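Local structure of probable LRR receptor-like serine/threonine-protein kinase At4g26540 (Arabidopsis thaliana, 5HZ0) at residues G340-S345 / N360-S365; I366-F371 / P391-N396; L373-K378 / C397-R402; L379-N384 / L403-N408. The protein binds RGF peptide hormones through its extracellular leucine-rich repeats and, paired with SERK co-receptors, signals to maintain the root stem cell niche. The protein carries 5 engineered substitutions. All coordinates share one frame; numbering follows the deposited sequence.

The four contacts follow neighbouring coils of the extracellular leucine-rich-repeat solenoid. Interaction 1 comes first in the chain: 340-345 meets 360-365 after strand 354-356, and it closes before the others open. Interactions 2, 3 and 4 then join one continuous run, 366-384, to the equivalent run one turn on, 391-408. They cross, because 366-371, 373-378 and 379-384 all precede 391-396, 397-402 and 403-408, their partners in the same order. Interaction 2 pairs the 3-10 turns on the outer side, interaction 3 the approach to strands 378-380 and 402-404, and interaction 4 those strands and the bends after them. A weak hydrogen bond from Leu-362 N to Asn-384 OD1 also connects interaction 4 with interaction 1.

Interaction 1. Residues G340-S345 / N360-S365; sequences GNIPQS and NSLSGS
Leu-362 packs against Gly-340 and Ile-342, where two successive coils of a plant-type leucine-rich-repeat solenoid pass through their Leu-Ser/Thr-Gly-x-Ile-Pro signature. The leucine is buried. With CG anti to the carbonyl carbon (chi1 -58°), the branch is carried to the 340-345 segment: CD2 comes up to Gly-340 O at 3.5 Å, and CD1 meets Ile-342 CG1 at 4.0 Å, the two side chains crossing at about a right angle. Branched aliphatic residues suit this inward-facing site. At Ser-363 the chain turns to polar backbone contacts. Its N-H gives a hydrogen bond to Gly-340 O (2.9 Å), arriving well above the carbonyl plane instead of at a lone pair, and its own carbonyl receives a CA-H...O contact from Asn-341 CA at 3.3 Å. Gly-364 follows with positive phi, as does Gly-340 in the preceding coil. Glycine fits both places because a CB would press on the preceding carbonyl oxygen, and at Gly-364 it would also point into the amide of Asn-341. Backbone bonding continues from Gly-364 to Ser-387 of the next coil. Over the bare alpha carbon lies the side chain of Asn-341, with ND2 3.6 Å from Gly-364 CA.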
loop_
_atom_site.group_PDB
_atom_site.type_symbol
_atom_site.label_atom_id
_atom_site.label_comp_id
_atom_site.label_asym_id
_atom_site.label_seq_id
_atom_site.Cartn_x
_atom_site.Cartn_y
_atom_site.Cartn_z
ATOM N N GLY A 340 19.544 -18.058 -10.008
ATOM C CA GLY A 340 20.948 -17.779 -9.759
ATOM C C GLY A 340 21.163 -17.193 -8.384
ATOM O O GLY A 340 20.215 -17.052 -7.611
ATOM N N ASN A 341 22.412 -16.859 -8.082
ATOM C CA ASN A 341 22.769 -16.193 -6.833
ATOM C C ASN A 341 22.317 -14.746 -6.819
ATOM O O ASN A 341 22.277 -14.083 -7.847
ATOM C CB ASN A 341 24.287 -16.205 -6.621
ATOM C CG ASN A 341 24.855 -17.602 -6.463
ATOM O OD1 ASN A 341 24.969 -18.352 -7.432
ATOM N ND2 ASN A 341 25.257 -17.942 -5.246
ATOM N N ILE A 342 21.965 -14.263 -5.640
ATOM C CA ILE A 342 21.888 -12.838 -5.400
ATOM C C ILE A 342 23.335 -12.349 -5.497
ATOM O O ILE A 342 24.216 -12.894 -4.825
ATOM C CB ILE A 342 21.324 -12.578 -3.993
ATOM C CG1 ILE A 342 19.891 -13.136 -3.898
ATOM C CG2 ILE A 342 21.408 -11.076 -3.628
ATOM C CD1 ILE A 342 19.361 -13.292 -2.470
ATOM N N PRO A 343 23.602 -11.380 -6.384
ATOM C CA PRO A 343 24.969 -10.839 -6.535
ATOM C C PRO A 343 25.423 -10.050 -5.321
ATOM O O PRO A 343 24.713 -9.133 -4.902
ATOM C CB PRO A 343 24.846 -9.886 -7.738
ATOM C CG PRO A 343 23.348 -9.550 -7.814
ATOM C CD PRO A 343 22.661 -10.821 -7.375
ATOM N N GLN A 344 26.605 -10.365 -4.797
ATOM C CA GLN A 344 27.203 -9.564 -3.724
ATOM C C GLN A 344 27.387 -8.085 -4.093
ATOM O O GLN A 344 27.286 -7.211 -3.230
ATOM C CB GLN A 344 28.534 -10.170 -3.261
ATOM C CG GLN A 344 29.602 -10.266 -4.343
ATOM C CD GLN A 344 30.583 -9.098 -4.317
ATOM O OE1 GLN A 344 30.831 -8.501 -3.266
ATOM N NE2 GLN A 344 31.144 -8.769 -5.480
ATOM N N SER A 345 27.628 -7.804 -5.374
ATOM C CA SER A 345 27.884 -6.435 -5.830
ATOM C C SER A 345 26.693 -5.516 -5.628
ATOM O O SER A 345 26.794 -4.298 -5.756
ATOM C CB SER A 345 28.296 -6.411 -7.295
ATOM O OG SER A 345 27.372 -7.108 -8.115
ATOM N N ASN A 360 10.850 -16.066 -6.061
ATOM C CA ASN A 360 11.632 -16.359 -7.242
ATOM C C ASN A 360 12.297 -17.711 -7.060
ATOM O O ASN A 360 11.974 -18.475 -6.148
ATOM C CB ASN A 360 12.706 -15.293 -7.476
ATOM C CG ASN A 360 12.143 -14.007 -8.041
ATOM O OD1 ASN A 360 11.839 -13.938 -9.226
ATOM N ND2 ASN A 360 12.019 -12.977 -7.203
ATOM N N SER A 361 13.197 -18.015 -7.977
ATOM C CA SER A 361 14.048 -19.186 -7.910
ATOM C C SER A 361 15.482 -18.975 -7.422
ATOM O O SER A 361 16.344 -19.811 -7.682
ATOM C CB SER A 361 13.993 -19.956 -9.202
ATOM O OG SER A 361 12.785 -20.669 -9.199
ATOM N N LEU A 362 15.761 -17.823 -6.828
ATOM C CA LEU A 362 17.109 -17.522 -6.369
ATOM C C LEU A 362 17.721 -18.646 -5.534
ATOM O O LEU A 362 17.070 -19.204 -4.646
ATOM C CB LEU A 362 17.110 -16.215 -5.581
ATOM C CG LEU A 362 16.576 -15.039 -6.397
ATOM C CD1 LEU A 362 16.257 -13.840 -5.502
ATOM C CD2 LEU A 362 17.572 -14.698 -7.497
ATOM N N SER A 363 18.967 -18.997 -5.851
ATOM C CA SER A 363 19.675 -20.037 -5.118
ATOM C C SER A 363 20.998 -19.524 -4.578
ATOM O O SER A 363 21.331 -18.365 -4.752
ATOM C CB SER A 363 19.881 -21.298 -5.975
ATOM O OG SER A 363 20.040 -20.989 -7.347
ATOM N N GLY A 364 21.754 -20.397 -3.927
ATOM C CA GLY A 364 23.017 -20.008 -3.336
ATOM C C GLY A 364 22.836 -19.452 -1.942
ATOM O O GLY A 364 21.726 -19.454 -1.397
ATOM N N SER A 365 23.937 -18.994 -1.355
ATOM C CA SER A 365 23.909 -18.344 -0.056
ATOM C C SER A 365 23.458 -16.909 -0.170
ATOM O O SER A 365 23.522 -16.324 -1.242
ATOM C CB SER A 365 25.285 -18.395 0.577
ATOM O OG SER A 365 25.545 -19.712 1.022
#

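Interaction 2. Residues I366-F371 / P391-N396; sequences IPKEIF and PPDIGN. With NAG (2-acetamido-2-deoxy-beta-D-glucopyranose), chain C.
Over one face of the Phe-371 ring lies Ile-394, its CB 4.0 Å above the plane and displaced toward the rim, with its CA making an off-centre CH-pi contact. The two side chains run side by side, and Ile-394 CG1, anti to its own N (chi1 -168°), reaches along the ring to CE1 at 3.5 Å. Pro-391 approaches the ring obliquely, placing CD 3.8 Å from CE2 of Phe-371. A large flat residue suits this buried place, since it can touch an isoleucine, a proline and Leu-379 of the adjoining strand together. With an alanine here, Ile-394 and Pro-391 would probably lose their shared packing surface, and a gap would open between the two 3-10 turns.

Nearer the solvent, the extended chain of Lys-368 lays its methylenes across the proline, CG standing 3.7 Å from Pro-391 CB, and carries NZ to a long salt bridge with Asp-393 OD1 (3.7 Å). The other carboxylate oxygen, Asp-393 OD2, accepts a nearly straight hydrogen bond from NAG N2 (2.6 Å, 168°). That sugar is covalently linked to ND2 of Asn-396, and its acetyl methyl C8 rests near Glu-369 CA. Asp-393 thus divides its two oxygens between a lysine of the preceding coil and the glycan, so the aspartate is likely to limit the sugar's rotation about its asparagine link.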
loop_
_atom_site.group_PDB
_atom_site.type_symbol
_atom_site.label_atom_id
_atom_site.label_comp_id
_atom_site.label_asym_id
_atom_site.label_seq_id
_atom_site.Cartn_x
_atom_site.Cartn_y
_atom_site.Cartn_z
ATOM N N ILE A 366 22.965 -16.347 0.925
ATOM C CA ILE A 366 22.741 -14.916 0.958
ATOM C C ILE A 366 24.115 -14.262 1.145
ATOM O O ILE A 366 24.822 -14.547 2.128
ATOM C CB ILE A 366 21.836 -14.507 2.118
ATOM C CG1 ILE A 366 20.585 -15.380 2.150
ATOM C CG2 ILE A 366 21.501 -13.010 2.026
ATOM C CD1 ILE A 366 19.677 -15.124 3.332
ATOM N N PRO A 367 24.504 -13.396 0.197
ATOM C CA PRO A 367 25.826 -12.765 0.227
ATOM C C PRO A 367 25.972 -11.945 1.495
ATOM O O PRO A 367 25.060 -11.191 1.853
ATOM C CB PRO A 367 25.824 -11.867 -1.022
ATOM C CG PRO A 367 24.390 -11.624 -1.317
ATOM C CD PRO A 367 23.685 -12.904 -0.922
ATOM N N LYS A 368 27.100 -12.123 2.178
ATOM C CA LYS A 368 27.371 -11.440 3.435
ATOM C C LYS A 368 27.296 -9.931 3.253
ATOM O O LYS A 368 26.803 -9.206 4.124
ATOM C CB LYS A 368 28.754 -11.866 3.951
ATOM C CG LYS A 368 28.859 -13.405 4.126
ATOM C CD LYS A 368 29.994 -13.824 5.093
ATOM C CE LYS A 368 29.665 -15.143 5.820
ATOM N NZ LYS A 368 30.688 -15.485 6.864
ATOM N N GLU A 369 27.739 -9.472 2.091
ATOM C CA GLU A 369 27.929 -8.051 1.857
ATOM C C GLU A 369 26.623 -7.274 1.920
ATOM O O GLU A 369 26.606 -6.110 2.276
ATOM C CB GLU A 369 28.673 -7.802 0.529
ATOM C CG GLU A 369 30.074 -8.416 0.469
ATOM C CD GLU A 369 30.085 -9.853 -0.060
ATOM O OE1 GLU A 369 29.053 -10.563 0.053
ATOM O OE2 GLU A 369 31.131 -10.277 -0.604
ATOM N N ILE A 370 25.519 -7.922 1.598
ATOM C CA ILE A 370 24.237 -7.235 1.621
ATOM C C ILE A 370 23.894 -6.755 3.032
ATOM O O ILE A 370 23.193 -5.761 3.208
ATOM C CB ILE A 370 23.121 -8.112 1.014
ATOM C CG1 ILE A 370 22.486 -7.395 -0.176
ATOM C CG2 ILE A 370 22.065 -8.464 2.042
ATOM C CD1 ILE A 370 23.398 -7.269 -1.378
ATOM N N PHE A 371 24.429 -7.442 4.037
ATOM C CA PHE A 371 24.171 -7.077 5.428
ATOM C C PHE A 371 25.076 -5.916 5.879
ATOM O O PHE A 371 24.942 -5.390 6.987
ATOM C CB PHE A 371 24.337 -8.300 6.343
ATOM C CG PHE A 371 23.228 -9.325 6.209
ATOM C CD1 PHE A 371 21.961 -9.076 6.734
ATOM C CD2 PHE A 371 23.454 -10.540 5.585
ATOM C CE1 PHE A 371 20.946 -10.012 6.631
ATOM C CE2 PHE A 371 22.435 -11.486 5.481
ATOM C CZ PHE A 371 21.182 -11.217 6.003
ATOM N N PRO A 391 24.680 -15.439 7.560
ATOM C CA PRO A 391 26.022 -14.903 7.846
ATOM C C PRO A 391 26.073 -14.236 9.213
ATOM O O PRO A 391 25.093 -13.619 9.628
ATOM C CB PRO A 391 26.220 -13.864 6.746
ATOM C CG PRO A 391 25.212 -14.257 5.634
ATOM C CD PRO A 391 24.056 -14.822 6.371
ATOM N N PRO A 392 27.193 -14.385 9.937
ATOM C CA PRO A 392 27.330 -13.610 11.183
ATOM C C PRO A 392 27.306 -12.106 10.895
ATOM O O PRO A 392 26.808 -11.316 11.703
ATOM C CB PRO A 392 28.686 -14.060 11.750
ATOM C CG PRO A 392 29.374 -14.775 10.631
ATOM C CD PRO A 392 28.315 -15.307 9.712
ATOM N N ASP A 393 27.739 -11.713 9.701
ATOM C CA ASP A 393 27.745 -10.291 9.345
ATOM C C ASP A 393 26.376 -9.648 9.442
ATOM O O ASP A 393 26.279 -8.432 9.296
ATOM C CB ASP A 393 28.286 -10.065 7.945
ATOM C CG ASP A 393 29.564 -10.813 7.701
ATOM O OD1 ASP A 393 29.496 -12.068 7.707
ATOM O OD2 ASP A 393 30.617 -10.152 7.503
ATOM N N ILE A 394 25.327 -10.462 9.644
ATOM C CA ILE A 394 23.971 -9.950 9.841
ATOM C C ILE A 394 23.944 -8.906 10.959
ATOM O O ILE A 394 23.125 -7.991 10.936
ATOM C CB ILE A 394 22.932 -11.093 10.119
ATOM C CG1 ILE A 394 21.496 -10.569 10.038
ATOM C CG2 ILE A 394 23.148 -11.737 11.481
ATOM C CD1 ILE A 394 20.480 -11.527 10.599
ATOM N N GLY A 395 24.859 -9.026 11.922
ATOM C CA GLY A 395 24.953 -8.030 12.982
ATOM C C GLY A 395 25.313 -6.609 12.530
ATOM O O GLY A 395 25.032 -5.637 13.231
ATOM N N ASN A 396 25.934 -6.497 11.359
ATOM C CA ASN A 396 26.317 -5.221 10.761
ATOM C C ASN A 396 25.153 -4.363 10.247
ATOM O O ASN A 396 25.312 -3.158 10.086
ATOM C CB ASN A 396 27.280 -5.448 9.581
ATOM C CG ASN A 396 28.612 -6.090 10.000
ATOM O OD1 ASN A 396 28.692 -6.785 11.016
ATOM N ND2 ASN A 396 29.656 -5.865 9.195
HETATM C C1 NAG C . 30.765 -6.734 9.497
HETATM C C2 NAG C . 31.531 -6.839 8.179
HETATM C C3 NAG C . 32.872 -7.549 8.339
HETATM C C4 NAG C . 33.646 -6.898 9.481
HETATM C C5 NAG C . 32.777 -6.954 10.734
HETATM C C6 NAG C . 33.521 -6.455 11.970
HETATM C C7 NAG C . 30.240 -6.882 6.133
HETATM C C8 NAG C . 29.539 -7.711 5.094
HETATM N N2 NAG C . 30.741 -7.528 7.180
HETATM O O3 NAG C . 33.588 -7.522 7.115
HETATM O O4 NAG C . 34.871 -7.556 9.725
HETATM O O5 NAG C . 31.583 -6.224 10.532
HETATM O O6 NAG C . 34.394 -5.399 11.624
HETATM O O7 NAG C . 30.321 -5.666 6.003
#

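Interaction 3. Residues L373-K378 / C397-R402; sequences LRNLTK and CTNLYR
Thr-377 O is gripped by two successive backbone N-H groups of the next coil: Tyr-401 N at 2.7 Å, and Arg-402 N at 2.9 Å, nearly along the C=O axis. CD1 of Leu-400 lies 3.6 Å from Thr-377 O, CG being placed anti to the backbone N (chi1 -158°). CB of Tyr-401 rests against CB of Thr-377. The small, beta-branched threonine suits this edge, where OG1 bonds back to Gln-353 O in the coil before.

Asn-399 turns its side chain to the 373-378 segment, with ND2 2.7 Å from Arg-374 O. Deeper in, Leu-376 CB packs on the Cys-397 sulfur (SG, 4.0 Å), both residues buried, where a type I turn from Cys-397 to Leu-400 leads toward the strand. Lys-378 and Arg-402 form a parallel bridge with side chains on the same face, and Lys-378 CA makes a CA-H...O contact with Arg-402 O at 3.4 Å. Both cationic chains lead to the bound peptide: Lys-378 NZ bonds to a polar side chain, while Arg-402 NH1 forms a salt bridge with the peptide's backbone, presumably its terminal carboxylate; the arginine also makes a cation-pi contact with Phe-426. The contact leads into strands 378-380 and 402-404, flanked by strands 354-356 and 426-428.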
loop_
_atom_site.group_PDB
_atom_site.type_symbol
_atom_site.label_atom_id
_atom_site.label_comp_id
_atom_site.label_asym_id
_atom_site.label_seq_id
_atom_site.Cartn_x
_atom_site.Cartn_y
_atom_site.Cartn_z
ATOM N N LEU A 373 24.940 -3.106 4.411
ATOM C CA LEU A 373 24.211 -1.877 4.129
ATOM C C LEU A 373 23.723 -1.248 5.441
ATOM O O LEU A 373 23.036 -1.893 6.241
ATOM C CB LEU A 373 23.072 -2.128 3.137
ATOM C CG LEU A 373 23.542 -2.708 1.790
ATOM C CD1 LEU A 373 22.393 -3.274 0.968
ATOM C CD2 LEU A 373 24.285 -1.669 0.984
ATOM N N ARG A 374 24.124 0.002 5.675
ATOM C CA ARG A 374 23.848 0.663 6.948
ATOM C C ARG A 374 22.489 1.342 6.918
ATOM O O ARG A 374 21.941 1.721 7.955
ATOM C CB ARG A 374 24.968 1.659 7.301
ATOM C CG ARG A 374 26.280 0.986 7.736
ATOM C CD ARG A 374 27.432 1.976 7.968
ATOM N NE ARG A 374 27.025 3.154 8.731
ATOM C CZ ARG A 374 26.868 4.365 8.204
ATOM N NH1 ARG A 374 27.096 4.562 6.913
ATOM N NH2 ARG A 374 26.484 5.379 8.967
ATOM N N ASN A 375 21.968 1.537 5.715
ATOM C CA ASN A 375 20.619 2.080 5.554
ATOM C C ASN A 375 19.459 1.122 5.196
ATOM O O ASN A 375 18.337 1.566 4.980
ATOM C CB ASN A 375 20.634 3.351 4.700
ATOM C CG ASN A 375 20.713 4.600 5.546
ATOM O OD1 ASN A 375 21.476 5.529 5.250
ATOM N ND2 ASN A 375 19.918 4.633 6.614
ATOM N N LEU A 376 19.722 -0.179 5.112
ATOM C CA LEU A 376 18.695 -1.118 4.679
ATOM C C LEU A 376 17.697 -1.367 5.821
ATOM O O LEU A 376 18.065 -1.907 6.868
ATOM C CB LEU A 376 19.381 -2.423 4.307
ATOM C CG LEU A 376 18.607 -3.499 3.544
ATOM C CD1 LEU A 376 18.143 -2.958 2.201
ATOM C CD2 LEU A 376 19.473 -4.735 3.345
ATOM N N THR A 377 16.442 -0.948 5.632
ATOM C CA THR A 377 15.363 -1.244 6.592
ATOM C C THR A 377 14.649 -2.567 6.341
ATOM O O THR A 377 14.227 -3.253 7.274
ATOM C CB THR A 377 14.321 -0.109 6.709
ATOM O OG1 THR A 377 13.627 0.037 5.471
ATOM C CG2 THR A 377 15.012 1.201 7.057
ATOM N N LYS A 378 14.481 -2.893 5.065
ATOM C CA LYS A 378 13.679 -4.043 4.677
ATOM C C LYS A 378 14.473 -4.991 3.809
ATOM O O LYS A 378 14.973 -4.608 2.746
ATOM C CB LYS A 378 12.438 -3.588 3.924
ATOM C CG LYS A 378 11.500 -2.744 4.745
ATOM C CD LYS A 378 10.340 -2.312 3.872
ATOM C CE LYS A 378 9.333 -1.484 4.636
ATOM N NZ LYS A 378 8.370 -0.907 3.666
ATOM N N CYS A 397 23.981 -4.951 10.000
ATOM C CA CYS A 397 22.962 -4.217 9.251
ATOM C C CYS A 397 22.162 -3.449 10.282
ATOM O O CYS A 397 21.132 -3.928 10.791
ATOM C CB CYS A 397 22.053 -5.233 8.541
ATOM S SG CYS A 397 21.209 -4.713 7.011
ATOM N N THR A 398 22.554 -2.186 10.443
ATOM C CA THR A 398 22.309 -1.451 11.675
ATOM C C THR A 398 20.859 -1.043 11.788
ATOM O O THR A 398 20.294 -1.043 12.874
ATOM C CB THR A 398 23.221 -0.195 11.765
ATOM O OG1 THR A 398 24.576 -0.585 11.535
ATOM C CG2 THR A 398 23.130 0.466 13.136
ATOM N N ASN A 399 20.286 -0.662 10.651
ATOM C CA ASN A 399 18.929 -0.136 10.574
ATOM C C ASN A 399 17.871 -1.141 10.169
ATOM O O ASN A 399 16.729 -0.748 9.934
ATOM C CB ASN A 399 18.875 1.061 9.614
ATOM C CG ASN A 399 19.474 2.327 10.218
ATOM O OD1 ASN A 399 19.377 2.563 11.421
ATOM N ND2 ASN A 399 20.092 3.145 9.376
ATOM N N LEU A 400 18.248 -2.412 10.027
ATOM C CA LEU A 400 17.287 -3.437 9.601
ATOM C C LEU A 400 16.078 -3.428 10.505
ATOM O O LEU A 400 16.197 -3.568 11.708
ATOM C CB LEU A 400 17.914 -4.829 9.651
ATOM C CG LEU A 400 17.267 -5.900 8.785
ATOM C CD1 LEU A 400 17.082 -5.408 7.333
ATOM C CD2 LEU A 400 18.107 -7.165 8.841
ATOM N N TYR A 401 14.912 -3.276 9.893
ATOM C CA TYR A 401 13.635 -3.197 10.587
ATOM C C TYR A 401 12.822 -4.486 10.374
ATOM O O TYR A 401 12.430 -5.167 11.332
ATOM C CB TYR A 401 12.856 -1.994 10.070
ATOM C CG TYR A 401 11.595 -1.693 10.841
ATOM C CD1 TYR A 401 11.644 -0.950 12.010
ATOM C CD2 TYR A 401 10.357 -2.142 10.401
ATOM C CE1 TYR A 401 10.510 -0.652 12.720
ATOM C CE2 TYR A 401 9.204 -1.846 11.109
ATOM C CZ TYR A 401 9.289 -1.106 12.268
ATOM O OH TYR A 401 8.164 -0.803 12.994
ATOM N N ARG A 402 12.533 -4.769 9.105
ATOM C CA ARG A 402 11.761 -5.935 8.687
ATOM C C ARG A 402 12.621 -6.927 7.907
ATOM O O ARG A 402 13.162 -6.607 6.838
ATOM C CB ARG A 402 10.572 -5.471 7.845
ATOM C CG ARG A 402 9.729 -6.573 7.202
ATOM C CD ARG A 402 8.518 -5.942 6.542
ATOM N NE ARG A 402 7.556 -6.935 6.111
ATOM C CZ ARG A 402 6.651 -7.478 6.912
ATOM N NH1 ARG A 402 5.805 -8.380 6.435
ATOM N NH2 ARG A 402 6.596 -7.113 8.185
#

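Interaction 4. Residues L379-N384 / L403-N408; sequences LLLLSN and LRLNGN
Leu-379 and Leu-403 lie side by side, pointing the same way, Leu-379 CB touching Leu-403 CD1 at 3.8 Å; Leu-381 and Leu-405 repeat this pairing two residues on. These are the inward leucines, whose stacking from coil to coil fills the solenoid's core. On the opposite face of the sheet, Leu-380 crosses Arg-404 obliquely and covers its methylenes with CD2. Leu-382 runs alongside the same arginine and sets CD2 3.4 Å above the centre of the guanidinium face. A bend at chi3 (63°) folds the arginine back over this methyl, while NH2 forms a salt bridge with Asp-428 and NH1 another with the bound peptide's backbone, presumably its terminal carboxylate. An arginine suits the site because its flat end can pack on a methyl while its edge nitrogens hold anions.

Arg-404 N bonds to Leu-379 O and Leu-381 N to Arg-404 O, both at 2.9 Å. Past the strands the asparagines take over. ND2 of Asn-408 reaches Leu-381 O (3.2 Å, 172°) and, within its own coil, Leu-405 O (2.8 Å); ND2 of Asn-384 meets Leu-381 O from the opposite face of that carbonyl. A leucine in place of Asn-408 would probably rob Leu-405 O and Leu-381 O of these N-H donors and Leu-386 N of its acceptor, setting the bend free to shift. Stacked inward leucines followed by an inward asparagine are the hallmark of the leucine-rich repeat; the other face, with Leu-380, Leu-382 and Arg-404, belongs to the peptide-recognition surface.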
loop_
_atom_site.group_PDB
_atom_site.type_symbol
_atom_site.label_atom_id
_atom_site.label_comp_id
_atom_site.label_asym_id
_atom_site.label_seq_id
_atom_site.Cartn_x
_atom_site.Cartn_y
_atom_site.Cartn_z
ATOM N N LEU A 379 14.587 -6.229 4.273
ATOM C CA LEU A 379 15.199 -7.284 3.472
ATOM C C LEU A 379 14.196 -8.441 3.372
ATOM O O LEU A 379 13.878 -9.104 4.375
ATOM C CB LEU A 379 16.531 -7.727 4.091
ATOM C CG LEU A 379 17.340 -8.836 3.412
ATOM C CD1 LEU A 379 17.477 -8.549 1.939
ATOM C CD2 LEU A 379 18.746 -9.038 4.048
ATOM N N LEU A 380 13.673 -8.660 2.168
ATOM C CA LEU A 380 12.672 -9.702 1.959
ATOM C C LEU A 380 13.110 -10.613 0.834
ATOM O O LEU A 380 13.083 -10.246 -0.346
ATOM C CB LEU A 380 11.346 -9.048 1.610
ATOM C CG LEU A 380 11.006 -7.893 2.555
ATOM C CD1 LEU A 380 9.909 -7.010 1.988
ATOM C CD2 LEU A 380 10.627 -8.417 3.939
ATOM N N LEU A 381 13.579 -11.784 1.259
ATOM C CA LEU A 381 14.064 -12.878 0.420
ATOM C C LEU A 381 13.168 -14.138 0.428
ATOM O O LEU A 381 13.604 -15.224 0.019
ATOM C CB LEU A 381 15.522 -13.206 0.763
ATOM C CG LEU A 381 16.550 -12.073 0.687
ATOM C CD1 LEU A 381 17.927 -12.646 0.933
ATOM C CD2 LEU A 381 16.515 -11.331 -0.641
ATOM N N LEU A 382 11.983 -14.018 1.018
ATOM C CA LEU A 382 11.128 -15.168 1.268
ATOM C C LEU A 382 10.724 -15.938 0.011
ATOM O O LEU A 382 10.692 -15.386 -1.086
ATOM C CB LEU A 382 9.914 -14.800 2.142
ATOM C CG LEU A 382 8.780 -13.894 1.656
ATOM C CD1 LEU A 382 7.686 -14.667 0.914
ATOM C CD2 LEU A 382 8.188 -13.153 2.826
ATOM N N SER A 383 10.464 -17.230 0.174
ATOM C CA SER A 383 10.115 -18.093 -0.960
ATOM C C SER A 383 11.109 -18.074 -2.135
ATOM O O SER A 383 10.854 -17.496 -3.183
ATOM C CB SER A 383 8.695 -17.838 -1.463
ATOM O OG SER A 383 8.478 -18.595 -2.640
ATOM N N ASN A 384 12.247 -18.709 -1.932
ATOM C CA ASN A 384 13.219 -18.903 -2.987
ATOM C C ASN A 384 13.845 -20.260 -2.737
ATOM O O ASN A 384 13.306 -21.052 -1.969
ATOM C CB ASN A 384 14.288 -17.799 -2.970
ATOM C CG ASN A 384 13.826 -16.525 -3.651
ATOM O OD1 ASN A 384 13.792 -16.459 -4.864
ATOM N ND2 ASN A 384 13.474 -15.510 -2.865
ATOM N N LEU A 403 12.742 -8.130 8.458
ATOM C CA LEU A 403 13.549 -9.193 7.878
ATOM C C LEU A 403 12.703 -10.451 7.610
ATOM O O LEU A 403 12.130 -11.042 8.541
ATOM C CB LEU A 403 14.690 -9.561 8.827
ATOM C CG LEU A 403 15.614 -10.655 8.274
ATOM C CD1 LEU A 403 16.366 -10.165 7.035
ATOM C CD2 LEU A 403 16.594 -11.175 9.323
ATOM N N ARG A 404 12.586 -10.852 6.347
ATOM C CA ARG A 404 11.867 -12.090 6.046
ATOM C C ARG A 404 12.682 -13.001 5.144
ATOM O O ARG A 404 12.883 -12.710 3.956
ATOM C CB ARG A 404 10.528 -11.759 5.413
ATOM C CG ARG A 404 9.701 -10.801 6.251
ATOM C CD ARG A 404 8.253 -10.877 5.870
ATOM N NE ARG A 404 7.737 -12.216 6.151
ATOM C CZ ARG A 404 6.507 -12.627 5.859
ATOM N NH1 ARG A 404 5.647 -11.799 5.267
ATOM N NH2 ARG A 404 6.144 -13.868 6.161
ATOM N N LEU A 405 13.194 -14.070 5.753
ATOM C CA LEU A 405 13.978 -15.103 5.074
ATOM C C LEU A 405 13.217 -16.416 4.870
ATOM O O LEU A 405 13.788 -17.412 4.425
ATOM C CB LEU A 405 15.313 -15.342 5.784
ATOM C CG LEU A 405 16.221 -14.120 5.947
ATOM C CD1 LEU A 405 17.566 -14.534 6.527
ATOM C CD2 LEU A 405 16.405 -13.409 4.630
ATOM N N ASN A 406 11.946 -16.414 5.254
ATOM C CA ASN A 406 11.127 -17.622 5.301
ATOM C C ASN A 406 10.883 -18.311 3.953
ATOM O O ASN A 406 10.825 -17.658 2.916
ATOM C CB ASN A 406 9.811 -17.342 6.041
ATOM C CG ASN A 406 9.020 -16.212 5.426
ATOM O OD1 ASN A 406 9.313 -15.045 5.655
ATOM N ND2 ASN A 406 7.998 -16.552 4.647
ATOM N N GLY A 407 10.748 -19.637 3.969
ATOM C CA GLY A 407 10.506 -20.372 2.739
ATOM C C GLY A 407 11.734 -20.562 1.873
ATOM O O GLY A 407 11.716 -20.303 0.663
ATOM N N ASN A 408 12.809 -21.012 2.510
ATOM C CA ASN A 408 14.056 -21.352 1.835
ATOM C C ASN A 408 14.651 -22.630 2.441
ATOM O O ASN A 408 13.961 -23.357 3.160
ATOM C CB ASN A 408 15.061 -20.193 1.927
ATOM C CG ASN A 408 14.681 -19.011 1.053
ATOM O OD1 ASN A 408 14.831 -19.065 -0.162
ATOM N ND2 ASN A 408 14.187 -17.941 1.669
#